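Local coordinates for protein type 3 secretion system pilotin (Salmonella typhimurium, PDB 6XFJ) that acts as the pilot protein of the SPI-1 type III secretion system, required for proper localization of its secretin in the outer membrane, at residues T52-V57 and Y69-A74. Numbering follows the deposited sequence.
Sequences TEFKKV and YQTLLA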
loop_
_atom_site.group_PDB
_atom_site.type_symbol
_atom_site.label_atom_id
_atom_site.label_comp_id
_atom_site.label_asym_id
_atom_site.label_seq_id
_atom_site.Cartn_x
_atom_site.Cartn_y
_atom_site.Cartn_z
ATOM N N THR B 52 16.754 -2.776 6.616
ATOM C CA THR B 52 17.499 -3.526 5.570
ATOM C C THR B 52 16.598 -4.620 4.978
ATOM O O THR B 52 16.521 -4.724 3.703
ATOM C CB THR B 52 18.749 -4.167 6.166
ATOM O OG1 THR B 52 19.550 -3.071 6.607
ATOM C CG2 THR B 52 19.504 -5.040 5.189
ATOM N N GLU B 53 15.910 -5.403 5.830
ATOM C CA GLU B 53 15.091 -6.520 5.295
ATOM C C GLU B 53 13.923 -5.927 4.513
ATOM O O GLU B 53 13.545 -6.480 3.490
ATOM C CB GLU B 53 14.594 -7.458 6.386
ATOM C CG GLU B 53 15.556 -8.424 6.976
ATOM C CD GLU B 53 16.303 -9.262 5.963
ATOM O OE1 GLU B 53 15.682 -9.913 5.098
ATOM O OE2 GLU B 53 17.504 -9.272 6.056
ATOM N N PHE B 54 13.351 -4.815 4.994
ATOM C CA PHE B 54 12.228 -4.143 4.321
ATOM C C PHE B 54 12.607 -3.648 2.917
ATOM O O PHE B 54 11.884 -3.871 1.951
ATOM C CB PHE B 54 11.806 -3.005 5.248
ATOM C CG PHE B 54 10.658 -2.148 4.752
ATOM C CD1 PHE B 54 9.393 -2.657 4.412
ATOM C CD2 PHE B 54 10.824 -0.785 4.758
ATOM C CE1 PHE B 54 8.365 -1.794 4.064
ATOM C CE2 PHE B 54 9.799 0.066 4.413
ATOM C CZ PHE B 54 8.563 -0.447 4.101
ATOM N N LYS B 55 13.792 -3.035 2.832
ATOM C CA LYS B 55 14.291 -2.544 1.529
ATOM C C LYS B 55 14.535 -3.744 0.601
ATOM O O LYS B 55 14.292 -3.611 -0.616
ATOM C CB LYS B 55 15.538 -1.699 1.780
ATOM C CG LYS B 55 15.209 -0.345 2.366
ATOM C CD LYS B 55 16.508 0.344 2.708
ATOM C CE LYS B 55 16.361 1.598 3.517
ATOM N NZ LYS B 55 17.697 2.082 3.942
ATOM N N LYS B 56 14.965 -4.876 1.131
ATOM C CA LYS B 56 15.100 -6.065 0.256
ATOM C C LYS B 56 13.731 -6.575 -0.191
ATOM O O LYS B 56 13.563 -6.958 -1.355
ATOM C CB LYS B 56 15.865 -7.166 0.952
ATOM C CG LYS B 56 17.350 -6.870 1.107
ATOM C CD LYS B 56 18.144 -8.067 1.487
ATOM C CE LYS B 56 17.960 -8.397 2.920
ATOM N NZ LYS B 56 18.552 -9.722 3.240
ATOM N N VAL B 57 12.763 -6.629 0.724
ATOM C CA VAL B 57 11.426 -7.126 0.353
ATOM C C VAL B 57 10.877 -6.257 -0.778
ATOM O O VAL B 57 10.279 -6.772 -1.730
ATOM C CB VAL B 57 10.484 -7.077 1.572
ATOM C CG1 VAL B 57 9.023 -7.233 1.178
ATOM C CG2 VAL B 57 10.878 -8.111 2.617
ATOM N N TYR B 69 1.996 -2.575 5.367
ATOM C CA TYR B 69 1.834 -3.441 6.539
ATOM C C TYR B 69 2.410 -4.826 6.208
ATOM O O TYR B 69 3.124 -5.421 6.996
ATOM C CB TYR B 69 0.350 -3.512 6.952
ATOM C CG TYR B 69 0.181 -4.354 8.187
ATOM C CD1 TYR B 69 0.332 -3.827 9.469
ATOM C CD2 TYR B 69 -0.079 -5.703 8.078
ATOM C CE1 TYR B 69 0.302 -4.611 10.596
ATOM C CE2 TYR B 69 -0.178 -6.486 9.231
ATOM C CZ TYR B 69 0.018 -5.948 10.494
ATOM O OH TYR B 69 -0.094 -6.728 11.606
ATOM N N GLN B 70 1.988 -5.362 5.077
ATOM C CA GLN B 70 2.352 -6.747 4.671
ATOM C C GLN B 70 3.875 -6.848 4.449
ATOM O O GLN B 70 4.451 -7.849 4.807
ATOM C CB GLN B 70 1.651 -7.108 3.377
ATOM C CG GLN B 70 0.143 -7.262 3.600
ATOM C CD GLN B 70 -0.720 -7.059 2.385
ATOM O OE1 GLN B 70 -0.238 -6.846 1.285
ATOM N NE2 GLN B 70 -2.059 -7.060 2.570
ATOM N N THR B 71 4.478 -5.787 3.918
ATOM C CA THR B 71 5.936 -5.854 3.659
ATOM C C THR B 71 6.753 -5.603 4.908
ATOM O O THR B 71 7.810 -6.223 5.055
ATOM C CB THR B 71 6.295 -4.956 2.502
ATOM O OG1 THR B 71 5.859 -3.641 2.732
ATOM C CG2 THR B 71 5.717 -5.492 1.208
ATOM N N LEU B 72 6.338 -4.745 5.815
ATOM C CA LEU B 72 6.980 -4.651 7.153
ATOM C C LEU B 72 6.895 -6.000 7.866
ATOM O O LEU B 72 7.828 -6.447 8.486
ATOM C CB LEU B 72 6.381 -3.515 7.973
ATOM C CG LEU B 72 6.754 -2.102 7.561
ATOM C CD1 LEU B 72 5.870 -1.080 8.204
ATOM C CD2 LEU B 72 8.233 -1.807 7.892
ATOM N N LEU B 73 5.700 -6.603 7.816
ATOM C CA LEU B 73 5.497 -7.875 8.538
ATOM C C LEU B 73 6.395 -8.958 7.907
ATOM O O LEU B 73 7.003 -9.710 8.624
ATOM C CB LEU B 73 4.025 -8.259 8.486
ATOM C CG LEU B 73 3.601 -9.385 9.420
ATOM C CD1 LEU B 73 3.774 -9.029 10.870
ATOM C CD2 LEU B 73 2.162 -9.747 9.166
ATOM N N ALA B 74 6.453 -9.003 6.571
ATOM C CA ALA B 74 7.387 -9.929 5.881
ATOM C C ALA B 74 8.843 -9.693 6.307
ATOM O O ALA B 74 9.546 -10.672 6.573
ATOM C CB ALA B 74 7.241 -9.831 4.396
#
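The ring of Phe54 lies against Leu72 and Thr71. Leu72 CD2 sits over one face, 3.8 Å from the centroid of the Phe54 ring. The methyl is only 11° off the ring normal, a CH-pi contact close to the middle of the ring. Thr71 meets the same ring from a different direction, at its edge. Thr71 OG1 lies in the ring plane, 3.4 Å from Phe54 CE1. The ring extends to these partners because CG of Phe54 is anti to the backbone N (chi1 179°). The Thr71 hydroxyl is hydrogen-bonded to Ser67 O, just before helix 68-80. With OG1 turned back in this way, the methyl CG2 packs on Val57. Thr71 CG2 lies 3.7 Å from Val57 CG1. The other branch of Val57, CG2, makes a looser apolar contact with Ala74 CB at 4.4 Å.

The contact joins helices 44-59 and 68-80 of the all-helical C-terminal part of the InvH pilotin, next to each other in sequence and linked by a short connection. Near the contact their axes are 8.8 Å apart and run at 124° to each other, closer to antiparallel than parallel. Side-chain packing holds the two segments together. Leu72 also touches Met51 of helix 44-59 and Phe33 and Phe34 of helix 25-36, so helix 25-36 adds to the same core. Phe54 reaches the dimer interface as well, packing on Ile18 of the second subunit. Along helix 44-59, Lys56 NZ forms a salt bridge with Glu53 OE2 at 3.0 Å, on the syn side but tilted out of the carboxylate plane.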